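Local coordinates for protein CopN (PDB 4NRH) that probably acts as a gatekeeper of type III secretion in Chlamydia pneumoniae, working in a complex with the chaperone Scc3 to direct translocator secretion, at residues E33-R38 against L68-Q73; A45-I50 against L86-N91; D60-S65 against I102-I107; N106-S111 against G124-Y129; F161-M166 against V184-T189. One frame throughout, in Å; residues are numbered along the deposited sequence.

Interaction 1: residues E33-R38 against L68-Q73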
# COMPACT_ATOMS: atom_id res chain seq x y z
N GLU A 33 -0.56 36.45 -22.03
CA GLU A 33 0.87 36.33 -21.75
C GLU A 33 1.60 35.59 -22.87
O GLU A 33 2.76 35.88 -23.15
CB GLU A 33 1.10 35.64 -20.41
CG GLU A 33 0.76 36.52 -19.21
CD GLU A 33 0.53 35.71 -17.94
OE1 GLU A 33 0.69 34.48 -17.98
OE2 GLU A 33 0.19 36.32 -16.90
N LEU A 34 0.92 34.63 -23.49
CA LEU A 34 1.51 33.89 -24.60
C LEU A 34 1.61 34.76 -25.85
O LEU A 34 2.63 34.75 -26.54
CB LEU A 34 0.69 32.63 -24.90
CG LEU A 34 0.88 31.47 -23.93
CD1 LEU A 34 -0.10 30.35 -24.22
CD2 LEU A 34 2.31 30.95 -23.99
N ARG A 35 0.56 35.52 -26.14
CA ARG A 35 0.56 36.44 -27.27
C ARG A 35 1.56 37.57 -27.05
O ARG A 35 2.19 38.04 -28.00
CB ARG A 35 -0.84 37.01 -27.52
CG ARG A 35 -1.84 35.99 -28.05
CD ARG A 35 -3.16 36.65 -28.41
NE ARG A 35 -3.88 37.13 -27.23
CZ ARG A 35 -4.79 36.41 -26.58
NH1 ARG A 35 -5.09 35.19 -27.00
NH2 ARG A 35 -5.39 36.91 -25.51
N GLY A 36 1.70 37.99 -25.80
CA GLY A 36 2.65 39.03 -25.45
C GLY A 36 4.08 38.60 -25.76
O GLY A 36 4.89 39.40 -26.22
N LEU A 37 4.37 37.34 -25.49
CA LEU A 37 5.68 36.77 -25.80
C LEU A 37 5.88 36.69 -27.31
O LEU A 37 6.94 37.02 -27.82
CB LEU A 37 5.83 35.38 -25.16
CG LEU A 37 7.11 34.61 -25.48
CD1 LEU A 37 8.34 35.43 -25.11
CD2 LEU A 37 7.12 33.27 -24.77
N ARG A 38 4.84 36.23 -28.00
CA ARG A 38 4.85 36.14 -29.46
C ARG A 38 5.09 37.49 -30.12
O ARG A 38 5.86 37.59 -31.08
CB ARG A 38 3.53 35.56 -29.95
CG ARG A 38 3.42 35.44 -31.46
CD ARG A 38 1.98 35.30 -31.90
NE ARG A 38 1.20 36.49 -31.57
CZ ARG A 38 -0.12 36.59 -31.71
NH1 ARG A 38 -0.81 35.56 -32.18
NH2 ARG A 38 -0.74 37.71 -31.38
N LEU A 68 7.17 27.66 -25.63
CA LEU A 68 7.94 27.34 -26.82
C LEU A 68 7.16 26.43 -27.77
O LEU A 68 7.21 26.62 -28.99
CB LEU A 68 9.27 26.68 -26.44
CG LEU A 68 10.35 27.68 -26.02
CD1 LEU A 68 11.45 26.99 -25.23
CD2 LEU A 68 10.93 28.40 -27.24
N ASP A 69 6.46 25.45 -27.22
CA ASP A 69 5.57 24.61 -28.01
C ASP A 69 4.54 25.46 -28.75
O ASP A 69 4.24 25.23 -29.92
CB ASP A 69 4.86 23.57 -27.14
CG ASP A 69 5.81 22.56 -26.54
OD1 ASP A 69 6.86 22.28 -27.17
OD2 ASP A 69 5.52 22.04 -25.45
N TYR A 70 4.00 26.46 -28.05
CA TYR A 70 3.01 27.35 -28.63
C TYR A 70 3.59 28.20 -29.75
O TYR A 70 2.99 28.34 -30.81
CB TYR A 70 2.41 28.27 -27.55
CG TYR A 70 1.82 29.54 -28.12
CD1 TYR A 70 0.61 29.52 -28.81
CD2 TYR A 70 2.47 30.76 -27.98
CE1 TYR A 70 0.07 30.68 -29.34
CE2 TYR A 70 1.94 31.92 -28.50
CZ TYR A 70 0.74 31.87 -29.18
OH TYR A 70 0.20 33.03 -29.71
N LEU A 71 4.77 28.76 -29.51
CA LEU A 71 5.43 29.64 -30.48
C LEU A 71 5.73 28.91 -31.78
O LEU A 71 5.50 29.44 -32.87
CB LEU A 71 6.72 30.21 -29.89
CG LEU A 71 6.56 31.21 -28.74
CD1 LEU A 71 7.92 31.58 -28.16
CD2 LEU A 71 5.81 32.45 -29.21
N VAL A 72 6.24 27.69 -31.67
CA VAL A 72 6.52 26.86 -32.83
C VAL A 72 5.24 26.54 -33.61
O VAL A 72 5.22 26.58 -34.84
CB VAL A 72 7.21 25.54 -32.42
CG1 VAL A 72 7.25 24.56 -33.58
CG2 VAL A 72 8.62 25.82 -31.91
N GLN A 73 4.17 26.25 -32.88
CA GLN A 73 2.91 25.83 -33.49
C GLN A 73 2.14 26.98 -34.14
O GLN A 73 1.49 26.79 -35.17
CB GLN A 73 2.03 25.14 -32.45
CG GLN A 73 0.85 24.38 -33.04
CD GLN A 73 -0.01 23.71 -31.98
OE1 GLN A 73 0.35 23.68 -30.80
NE2 GLN A 73 -1.14 23.16 -32.40
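Y70 extends from helix 61-74 to reach L34 of helix 31-40 with its ring and R38 with its hydroxyl, in an all-helical packing inside the HrpJ-like region. The axes of segments 33-38 and 68-73 cross at -60° and come within 10.4 Å. From CB, where chi1 of 157° sets CG away from the backbone N, the Y70 ring heads straight for the other helix. Its CD2 lies 4.0 Å from L34 CD2. Farther out, Y70 CE2 is 3.5 Å from the carbonyl oxygen L34 O, while L34 CB sits over one ring face, 4.2 Å from the Y70 ring centroid, a CH-pi contact. A19 touches the same side chain from helix 18-24. At the tip, Y70 OH comes 3.6 Å from R38 CD, with R38 NH1 almost as near and the guanidinium turned 37° from the ring plane; R35 adds its CG nearby, while its NH1 goes to salt bridges with D17 and D20. Next to the ring, L71 continues the apolar seam by sending its two methyls to different residues: L71 CD1 meets L37 CD2 at 3.9 Å, and L71 CD2 rests 3.8 Å from R38 CA.

Interaction 2: residues A45-I50 against L86-N91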
# COMPACT_ATOMS: atom_id res chain seq x y z
N ALA A 45 14.54 37.33 -35.36
CA ALA A 45 15.09 36.91 -34.08
C ALA A 45 15.88 35.61 -34.19
O ALA A 45 15.44 34.66 -34.84
CB ALA A 45 13.98 36.76 -33.05
N SER A 46 17.04 35.58 -33.55
CA SER A 46 17.87 34.38 -33.50
C SER A 46 17.38 33.46 -32.39
O SER A 46 16.65 33.90 -31.50
CB SER A 46 19.34 34.75 -33.29
OG SER A 46 19.53 35.36 -32.02
N PRO A 47 17.75 32.17 -32.45
CA PRO A 47 17.45 31.24 -31.35
C PRO A 47 17.88 31.78 -29.99
O PRO A 47 17.16 31.61 -29.01
CB PRO A 47 18.25 29.99 -31.73
CG PRO A 47 18.27 30.02 -33.21
CD PRO A 47 18.35 31.47 -33.60
N GLU A 48 19.05 32.41 -29.94
CA GLU A 48 19.53 33.04 -28.71
C GLU A 48 18.59 34.15 -28.25
O GLU A 48 18.25 34.23 -27.07
CB GLU A 48 20.94 33.61 -28.92
CG GLU A 48 22.03 32.56 -29.07
CD GLU A 48 22.06 31.93 -30.45
OE1 GLU A 48 21.46 32.50 -31.38
OE2 GLU A 48 22.69 30.86 -30.60
N ASP A 49 18.18 35.00 -29.18
CA ASP A 49 17.25 36.08 -28.89
C ASP A 49 15.93 35.54 -28.35
O ASP A 49 15.36 36.08 -27.41
CB ASP A 49 16.99 36.93 -30.14
CG ASP A 49 18.20 37.73 -30.56
OD1 ASP A 49 19.09 37.96 -29.72
OD2 ASP A 49 18.26 38.14 -31.74
N ILE A 50 15.45 34.47 -28.98
CA ILE A 50 14.20 33.83 -28.58
C ILE A 50 14.27 33.32 -27.14
O ILE A 50 13.41 33.63 -26.32
CB ILE A 50 13.86 32.65 -29.51
CG1 ILE A 50 13.54 33.15 -30.91
CG2 ILE A 50 12.70 31.85 -28.94
CD1 ILE A 50 13.61 32.08 -31.97
N LEU A 86 12.76 29.14 -34.05
CA LEU A 86 12.00 28.72 -32.88
C LEU A 86 12.17 27.24 -32.59
O LEU A 86 12.29 26.83 -31.43
CB LEU A 86 10.52 29.05 -33.06
CG LEU A 86 10.15 30.53 -32.93
CD1 LEU A 86 8.78 30.80 -33.53
CD2 LEU A 86 10.18 30.96 -31.47
N ILE A 87 12.18 26.42 -33.64
CA ILE A 87 12.37 24.98 -33.49
C ILE A 87 13.74 24.68 -32.88
O ILE A 87 13.85 23.86 -31.97
CB ILE A 87 12.23 24.25 -34.85
CG1 ILE A 87 10.79 24.34 -35.35
CG2 ILE A 87 12.65 22.80 -34.72
CD1 ILE A 87 10.63 23.91 -36.80
N GLN A 88 14.77 25.36 -33.39
CA GLN A 88 16.12 25.22 -32.84
C GLN A 88 16.16 25.68 -31.39
O GLN A 88 16.76 25.02 -30.54
CB GLN A 88 17.12 26.02 -33.68
CG GLN A 88 17.39 25.46 -35.06
CD GLN A 88 18.11 26.45 -35.96
OE1 GLN A 88 17.73 26.65 -37.11
NE2 GLN A 88 19.15 27.07 -35.43
N ALA A 89 15.54 26.83 -31.12
CA ALA A 89 15.51 27.40 -29.78
C ALA A 89 14.84 26.47 -28.78
O ALA A 89 15.33 26.30 -27.66
CB ALA A 89 14.81 28.75 -29.80
N ARG A 90 13.72 25.87 -29.18
CA ARG A 90 13.01 24.93 -28.32
C ARG A 90 13.88 23.71 -28.03
O ARG A 90 13.93 23.22 -26.90
CB ARG A 90 11.69 24.50 -28.95
CG ARG A 90 10.98 23.39 -28.17
CD ARG A 90 9.58 23.12 -28.70
NE ARG A 90 9.59 22.49 -30.01
CZ ARG A 90 8.65 21.66 -30.45
NH1 ARG A 90 7.62 21.36 -29.66
NH2 ARG A 90 8.73 21.13 -31.66
N ASN A 91 14.57 23.22 -29.06
CA ASN A 91 15.47 22.08 -28.91
C ASN A 91 16.61 22.36 -27.94
O ASN A 91 16.99 21.50 -27.14
CB ASN A 91 16.03 21.66 -30.27
CG ASN A 91 17.05 20.55 -30.16
OD1 ASN A 91 16.71 19.41 -29.82
ND2 ASN A 91 18.31 20.86 -30.44
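P47 and I50 press onto A89 and L86, bringing the capped N-terminal turn of helix 47-57 up against the side of helix 80-97. The backbones come very close here, with P47 CA 4.6 Å from A89 CA, a spacing made possible by the small alanine at the point of approach. The A89 methyl is met by two residues of the other segment: P47 places its carbonyl oxygen and its CB against it, and I50 CG2 lies 3.8 Å from A89 CB. With CG1 of I50 set anti to the carbonyl carbon (chi1 -66°), its CD1 is carried to L86 while CG2 faces A89. On that flank I50 CD1 runs into L86 CD2 at 3.6 Å, the two side chains crossing at about a right angle; the same leucine methyl also meets I50 CG2. On the other flank, nearer solvent, the edge of the proline ring is touched by the amide end of Q88, with P47 CG 3.8 Å from Q88 NE2.

One shell out, A85 touches both P47 and I50, and I41 adds to the I50 side, while L86 also packs on L71 and V72 of helix 61-74, so the leucine is shared between two helix contacts. The turn that carries P47 is closed by a capping box: S46 is the N-cap residue and D49 its partner three positions on. Its stronger arm runs from D49 N to S46 OG, 3.2 Å long with an N-H...O angle of 160°. The return arm, from S46 N to D49 OD2, is weak at 3.4 Å.

Interaction 3: residues D60-S65 against I102-I107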
# COMPACT_ATOMS: atom_id res chain seq x y z
N ASP A 60 9.03 29.92 -14.84
CA ASP A 60 9.08 28.48 -14.62
C ASP A 60 9.43 27.73 -15.91
O ASP A 60 8.75 27.90 -16.93
CB ASP A 60 7.75 27.97 -14.06
CG ASP A 60 7.84 26.53 -13.57
OD1 ASP A 60 7.83 25.61 -14.40
OD2 ASP A 60 7.90 26.33 -12.34
N PRO A 61 10.50 26.92 -15.87
CA PRO A 61 11.00 26.14 -17.01
C PRO A 61 9.93 25.30 -17.71
O PRO A 61 9.97 25.15 -18.93
CB PRO A 61 12.06 25.24 -16.38
CG PRO A 61 12.54 26.02 -15.21
CD PRO A 61 11.34 26.75 -14.68
N ALA A 62 8.99 24.75 -16.94
CA ALA A 62 7.91 23.95 -17.51
C ALA A 62 7.00 24.80 -18.38
O ALA A 62 6.58 24.38 -19.46
CB ALA A 62 7.12 23.26 -16.42
N LEU A 63 6.69 26.00 -17.90
CA LEU A 63 5.87 26.94 -18.65
C LEU A 63 6.65 27.53 -19.82
O LEU A 63 6.08 27.84 -20.87
CB LEU A 63 5.34 28.05 -17.75
CG LEU A 63 4.07 27.75 -16.93
CD1 LEU A 63 2.93 27.32 -17.84
CD2 LEU A 63 4.33 26.70 -15.86
N GLN A 64 7.96 27.70 -19.63
CA GLN A 64 8.84 28.12 -20.72
C GLN A 64 8.78 27.11 -21.86
O GLN A 64 8.69 27.48 -23.03
CB GLN A 64 10.29 28.26 -20.24
CG GLN A 64 10.51 29.36 -19.21
CD GLN A 64 11.93 29.36 -18.66
OE1 GLN A 64 12.76 28.55 -19.07
NE2 GLN A 64 12.21 30.27 -17.74
N SER A 65 8.82 25.83 -21.49
CA SER A 65 8.75 24.74 -22.46
C SER A 65 7.39 24.71 -23.14
O SER A 65 7.28 24.39 -24.32
CB SER A 65 9.04 23.40 -21.77
OG SER A 65 9.05 22.34 -22.71
N ILE A 102 10.86 19.17 -19.39
CA ILE A 102 9.95 18.19 -19.97
C ILE A 102 9.22 17.36 -18.91
O ILE A 102 8.01 17.16 -19.00
CB ILE A 102 10.69 17.24 -20.92
CG1 ILE A 102 11.48 18.03 -21.96
CG2 ILE A 102 9.71 16.30 -21.61
CD1 ILE A 102 10.62 18.92 -22.83
N GLY A 103 9.96 16.89 -17.92
CA GLY A 103 9.38 16.12 -16.83
C GLY A 103 8.34 16.91 -16.05
O GLY A 103 7.28 16.39 -15.72
N ALA A 104 8.66 18.16 -15.76
CA ALA A 104 7.75 19.05 -15.05
C ALA A 104 6.51 19.35 -15.89
O ALA A 104 5.39 19.38 -15.38
CB ALA A 104 8.46 20.34 -14.66
N LYS A 105 6.72 19.58 -17.18
CA LYS A 105 5.62 19.89 -18.10
C LYS A 105 4.63 18.73 -18.21
O LYS A 105 3.43 18.94 -18.38
CB LYS A 105 6.17 20.26 -19.48
CG LYS A 105 5.10 20.57 -20.52
CD LYS A 105 5.72 21.14 -21.79
CE LYS A 105 6.57 20.10 -22.51
NZ LYS A 105 7.15 20.63 -23.77
N ASN A 106 5.14 17.50 -18.12
CA ASN A 106 4.29 16.32 -18.24
C ASN A 106 3.41 16.06 -17.01
O ASN A 106 2.52 15.21 -17.05
CB ASN A 106 5.15 15.08 -18.52
CG ASN A 106 5.78 15.12 -19.90
OD1 ASN A 106 5.38 15.91 -20.75
ND2 ASN A 106 6.76 14.26 -20.12
N ILE A 107 3.67 16.78 -15.93
CA ILE A 107 2.84 16.67 -14.73
C ILE A 107 2.25 18.03 -14.36
O ILE A 107 1.82 18.25 -13.23
CB ILE A 107 3.64 16.13 -13.53
CG1 ILE A 107 4.80 17.06 -13.19
CG2 ILE A 107 4.14 14.72 -13.81
CD1 ILE A 107 5.43 16.80 -11.84
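The N-terminal turn of helix 61-74 packs on helix 99-105 within the HrpJ-like region, A62 meeting A104 and K105. This is a close helix-helix approach made over alanines: A62 CA and K105 CA are only 4.7 Å apart, and the methyl carbons A62 CB and A104 CB touch at 3.7 Å. A62 CB also rests on the backbone N of K105. One turn along, the contact becomes polar. The K105 side chain leaves its helix extended and bends at chi3 (67°), which carries the ammonium group over to S65, where K105 NZ donates to S65 OG at 2.8 Å. The strongest partner of that same nitrogen is D69, one turn beyond S65, through a salt bridge, so serine and aspartate on one helix jointly hold the lysine. I102 closes the side of the serine, its CD1 3.8 Å from S65 OG, and H93 of helix 80-97 also packs on S65. The turn that presents A62 is itself capped by D60, the N-cap residue: A62 N donates to D60 OD1 at 2.9 Å, meeting the oxygen on its anti side, 25° out of the carboxylate plane, with an N-H...O angle of 140°.

Interaction 4: residues N106-S111 against G124-Y129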
# COMPACT_ATOMS: atom_id res chain seq x y z
N ASN A 106 5.14 17.50 -18.12
CA ASN A 106 4.29 16.32 -18.24
C ASN A 106 3.41 16.06 -17.01
O ASN A 106 2.52 15.21 -17.05
CB ASN A 106 5.15 15.08 -18.52
CG ASN A 106 5.78 15.12 -19.90
OD1 ASN A 106 5.38 15.91 -20.75
ND2 ASN A 106 6.76 14.26 -20.12
N ILE A 107 3.67 16.78 -15.93
CA ILE A 107 2.84 16.67 -14.73
C ILE A 107 2.25 18.03 -14.36
O ILE A 107 1.82 18.25 -13.23
CB ILE A 107 3.64 16.13 -13.53
CG1 ILE A 107 4.80 17.06 -13.19
CG2 ILE A 107 4.14 14.72 -13.81
CD1 ILE A 107 5.43 16.80 -11.84
N LEU A 108 2.24 18.93 -15.35
CA LEU A 108 1.77 20.30 -15.17
C LEU A 108 0.34 20.37 -14.63
O LEU A 108 0.09 20.99 -13.60
CB LEU A 108 1.86 21.05 -16.50
CG LEU A 108 1.81 22.58 -16.47
CD1 LEU A 108 2.92 23.14 -15.61
CD2 LEU A 108 1.91 23.12 -17.89
N PHE A 109 -0.59 19.74 -15.34
CA PHE A 109 -2.01 19.82 -15.00
C PHE A 109 -2.33 19.06 -13.72
O PHE A 109 -3.20 19.46 -12.95
CB PHE A 109 -2.86 19.29 -16.15
CG PHE A 109 -2.69 20.07 -17.43
CD1 PHE A 109 -2.98 21.42 -17.48
CD2 PHE A 109 -2.21 19.45 -18.57
CE1 PHE A 109 -2.82 22.14 -18.65
CE2 PHE A 109 -2.05 20.16 -19.75
CZ PHE A 109 -2.35 21.51 -19.78
N ALA A 110 -1.63 17.95 -13.49
CA ALA A 110 -1.78 17.19 -12.26
C ALA A 110 -1.36 18.03 -11.07
O ALA A 110 -2.04 18.07 -10.04
CB ALA A 110 -0.97 15.90 -12.32
N SER A 111 -0.22 18.71 -11.21
CA SER A 111 0.32 19.54 -10.14
C SER A 111 -0.62 20.69 -9.79
O SER A 111 -0.73 21.08 -8.63
CB SER A 111 1.68 20.10 -10.54
OG SER A 111 1.57 21.03 -11.60
N GLY A 124 5.81 24.08 -6.77
CA GLY A 124 6.36 23.48 -5.56
C GLY A 124 6.18 21.98 -5.58
O GLY A 124 7.07 21.23 -5.17
N LEU A 125 5.02 21.53 -6.05
CA LEU A 125 4.73 20.11 -6.16
C LEU A 125 5.58 19.46 -7.25
O LEU A 125 6.05 18.33 -7.08
CB LEU A 125 3.24 19.88 -6.43
CG LEU A 125 2.28 20.17 -5.28
CD1 LEU A 125 0.86 19.78 -5.65
CD2 LEU A 125 2.72 19.44 -4.02
N ARG A 126 5.77 20.16 -8.36
CA ARG A 126 6.57 19.64 -9.46
C ARG A 126 8.03 19.51 -9.06
O ARG A 126 8.71 18.56 -9.44
CB ARG A 126 6.45 20.52 -10.70
CG ARG A 126 5.07 20.52 -11.33
CD ARG A 126 5.07 21.17 -12.70
NE ARG A 126 5.44 22.58 -12.67
CZ ARG A 126 4.59 23.57 -12.48
NH1 ARG A 126 3.30 23.32 -12.30
NH2 ARG A 126 5.01 24.83 -12.47
N SER A 127 8.51 20.47 -8.28
CA SER A 127 9.87 20.42 -7.75
C SER A 127 10.04 19.21 -6.83
O SER A 127 11.05 18.51 -6.91
CB SER A 127 10.20 21.71 -6.99
OG SER A 127 11.50 21.66 -6.44
N LEU A 128 9.06 18.98 -5.97
CA LEU A 128 9.07 17.82 -5.09
C LEU A 128 9.06 16.51 -5.86
O LEU A 128 9.84 15.61 -5.58
CB LEU A 128 7.87 17.86 -4.13
CG LEU A 128 7.74 16.61 -3.26
CD1 LEU A 128 8.82 16.59 -2.18
CD2 LEU A 128 6.36 16.53 -2.64
N TYR A 129 8.16 16.40 -6.84
CA TYR A 129 8.07 15.21 -7.67
C TYR A 129 9.40 14.90 -8.35
O TYR A 129 9.85 13.75 -8.37
CB TYR A 129 6.97 15.35 -8.73
CG TYR A 129 6.84 14.13 -9.61
CD1 TYR A 129 6.11 13.02 -9.19
CD2 TYR A 129 7.45 14.07 -10.86
CE1 TYR A 129 6.00 11.90 -9.99
CE2 TYR A 129 7.34 12.96 -11.66
CZ TYR A 129 6.61 11.87 -11.22
OH TYR A 129 6.50 10.76 -12.02
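S111 and L125 bring the backbones closest, their CA atoms 6.0 Å apart, where the first turn of helix 108-115 faces helix 122-133. R126 does most of the bridging. Its chain runs back across the other segment, R126 CG lying 3.5 Å from S111 CB, and a bend at chi3 brings the guanidinium alongside L108. There L108 CD1 sits above one face, off toward the rim and 3.3 Å from R126 NH1, while S111 comes in at the edge: R126 NH1 donates to S111 OG at 3.0 Å, with the serine oxygen nearly in the guanidinium plane and an N-H...O angle of 146°. The main partner of NH1 is E28, through a salt bridge, and NH2 has a long, weak ion pair with D60; the buried guanidinium has two acidic partners, which probably balance its charge. These are consecutive helices of the HrpJ-like region, joined by a short connection and bridged by this arginine. At the N-cap of helix 108-115, I107 has CG1 set between its backbone N and carbonyl carbon (chi1 61°). From there the chain slides along R126 and brings I107 CD1 up to the Y129 ring, 3.5 Å from Y129 CD2. F161 of helix 152-172 packs against both I107 and L125. At the far end of the seam, L125 CD1 rests 3.6 Å from the carbonyl oxygen S111 O.

Interaction 5: residues F161-M166 against V184-T189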
# COMPACT_ATOMS: atom_id res chain seq x y z
N PHE A 161 -0.57 12.76 -5.00
CA PHE A 161 -0.01 13.48 -6.13
C PHE A 161 1.21 12.75 -6.68
O PHE A 161 1.39 12.63 -7.89
CB PHE A 161 0.37 14.91 -5.75
CG PHE A 161 1.28 15.58 -6.74
CD1 PHE A 161 0.81 15.93 -8.00
CD2 PHE A 161 2.60 15.84 -6.43
CE1 PHE A 161 1.64 16.54 -8.92
CE2 PHE A 161 3.44 16.45 -7.34
CZ PHE A 161 2.96 16.80 -8.59
N LEU A 162 2.06 12.28 -5.77
CA LEU A 162 3.27 11.56 -6.14
C LEU A 162 2.93 10.27 -6.89
O LEU A 162 3.56 9.94 -7.89
CB LEU A 162 4.10 11.23 -4.89
CG LEU A 162 4.75 12.42 -4.18
CD1 LEU A 162 5.56 11.96 -2.98
CD2 LEU A 162 5.61 13.23 -5.14
N MET A 163 1.92 9.56 -6.40
CA MET A 163 1.47 8.32 -7.03
C MET A 163 0.89 8.59 -8.41
O MET A 163 1.13 7.84 -9.36
CB MET A 163 0.42 7.62 -6.16
CG MET A 163 0.97 7.08 -4.85
SD MET A 163 2.09 5.68 -5.10
CE MET A 163 0.97 4.48 -5.82
N LYS A 164 0.12 9.67 -8.52
CA LYS A 164 -0.49 10.05 -9.79
C LYS A 164 0.57 10.40 -10.83
O LYS A 164 0.47 10.00 -11.99
CB LYS A 164 -1.45 11.23 -9.59
CG LYS A 164 -1.98 11.83 -10.88
CD LYS A 164 -2.96 10.89 -11.56
CE LYS A 164 -3.54 11.51 -12.82
NZ LYS A 164 -4.51 10.60 -13.49
N GLY A 165 1.59 11.14 -10.40
CA GLY A 165 2.70 11.50 -11.26
C GLY A 165 3.49 10.29 -11.73
O GLY A 165 3.85 10.21 -12.91
N MET A 166 3.75 9.36 -10.82
CA MET A 166 4.54 8.18 -11.15
C MET A 166 3.75 7.23 -12.06
O MET A 166 4.33 6.57 -12.92
CB MET A 166 4.98 7.45 -9.87
CG MET A 166 6.10 8.16 -9.13
SD MET A 166 6.56 7.38 -7.57
CE MET A 166 4.96 7.23 -6.78
N VAL A 184 9.56 0.59 -7.97
CA VAL A 184 10.06 0.57 -6.61
C VAL A 184 9.63 1.83 -5.86
O VAL A 184 9.26 1.76 -4.68
CB VAL A 184 11.60 0.45 -6.57
CG1 VAL A 184 12.12 0.53 -5.14
CG2 VAL A 184 12.05 -0.84 -7.23
N LEU A 185 9.65 2.96 -6.55
CA LEU A 185 9.24 4.23 -5.96
C LEU A 185 7.77 4.21 -5.56
O LEU A 185 7.41 4.71 -4.49
CB LEU A 185 9.50 5.38 -6.95
CG LEU A 185 10.44 6.50 -6.50
CD1 LEU A 185 11.12 6.18 -5.19
CD2 LEU A 185 11.47 6.78 -7.58
N MET A 186 6.93 3.62 -6.41
CA MET A 186 5.51 3.52 -6.12
C MET A 186 5.26 2.59 -4.94
O MET A 186 4.39 2.86 -4.11
CB MET A 186 4.74 3.03 -7.36
CG MET A 186 4.73 4.02 -8.51
SD MET A 186 3.82 3.47 -9.96
CE MET A 186 2.13 3.79 -9.44
N THR A 187 6.03 1.51 -4.87
CA THR A 187 5.95 0.58 -3.75
C THR A 187 6.30 1.28 -2.43
O THR A 187 5.59 1.13 -1.44
CB THR A 187 6.88 -0.63 -3.95
OG1 THR A 187 6.45 -1.39 -5.09
CG2 THR A 187 6.86 -1.53 -2.72
N GLU A 188 7.39 2.03 -2.45
CA GLU A 188 7.84 2.77 -1.27
C GLU A 188 6.84 3.86 -0.88
O GLU A 188 6.63 4.12 0.31
CB GLU A 188 9.21 3.40 -1.52
CG GLU A 188 10.35 2.39 -1.66
CD GLU A 188 10.50 1.50 -0.44
OE1 GLU A 188 10.17 1.94 0.68
OE2 GLU A 188 10.95 0.34 -0.60
N THR A 189 6.22 4.49 -1.87
CA THR A 189 5.25 5.54 -1.62
C THR A 189 3.96 4.95 -1.05
O THR A 189 3.31 5.56 -0.20
CB THR A 189 4.93 6.34 -2.90
OG1 THR A 189 6.15 6.89 -3.43
CG2 THR A 189 3.97 7.48 -2.60
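M166 and M163 meet helix 179-215 through differently folded chains. M166 runs extended through chi2 (176°) and turns only at its last torsion (chi3 -52°), which hooks CE round toward T189; the bends of M163 at chi2 and chi3 bring its sulfur against the T189 methyl. In M166, CB and CE both touch M186 CG, CE at 3.7 Å, the two methionines sliding past each other in opposite directions. The M166 and L185 side chains cross at about a right angle, M166 SD 3.6 Å from L185 CB. M166 CE and T189 OG1 approach tip to tip at 3.6 Å. M163 SD packs 3.6 Å from T189 CG2, and the end methyls meet as M163 CE and M186 CE, 3.9 Å apart. The hydroxyl of buried T189 is satisfied within its own helix: T189 OG1 donates to L185 O at 2.7 Å from above the carbonyl plane, while T189 N reaches the same oxygen from the opposite face. Y129 and T133 of helix 122-133 lie against M166, and D24 of the chaperone chain packs on M163, placing this seam next to the chaperone interface. The axes of segments 161-166 and 184-189 pass 10.1 Å apart, 161° from parallel, and helices 152-172 and 179-215 form an antiparallel helical hairpin here, with a methionine-rich interface.

Overall arrangement
From the N terminus, interaction 1 brings helix 31-40 onto helix 61-74, spanning 29 intervening residues. Interaction 2 starts inside that loop and ends beyond it at helix 80-97, and interaction 3 starts inside both and ends at helix 99-105; these three therefore cross one another. D69 links them, its carboxylate reaching R90 of interaction 2 and K105 of interaction 3. Interaction 4 begins on residues 106-107, where interaction 3 ends, and closes a short loop onto helix 122-133. Interaction 5 follows in series, closing the connection between helices 152-172 and 179-215, and is joined to interaction 4 by F161 packing and a probable hydrogen bond between Y129 OH and G165 O.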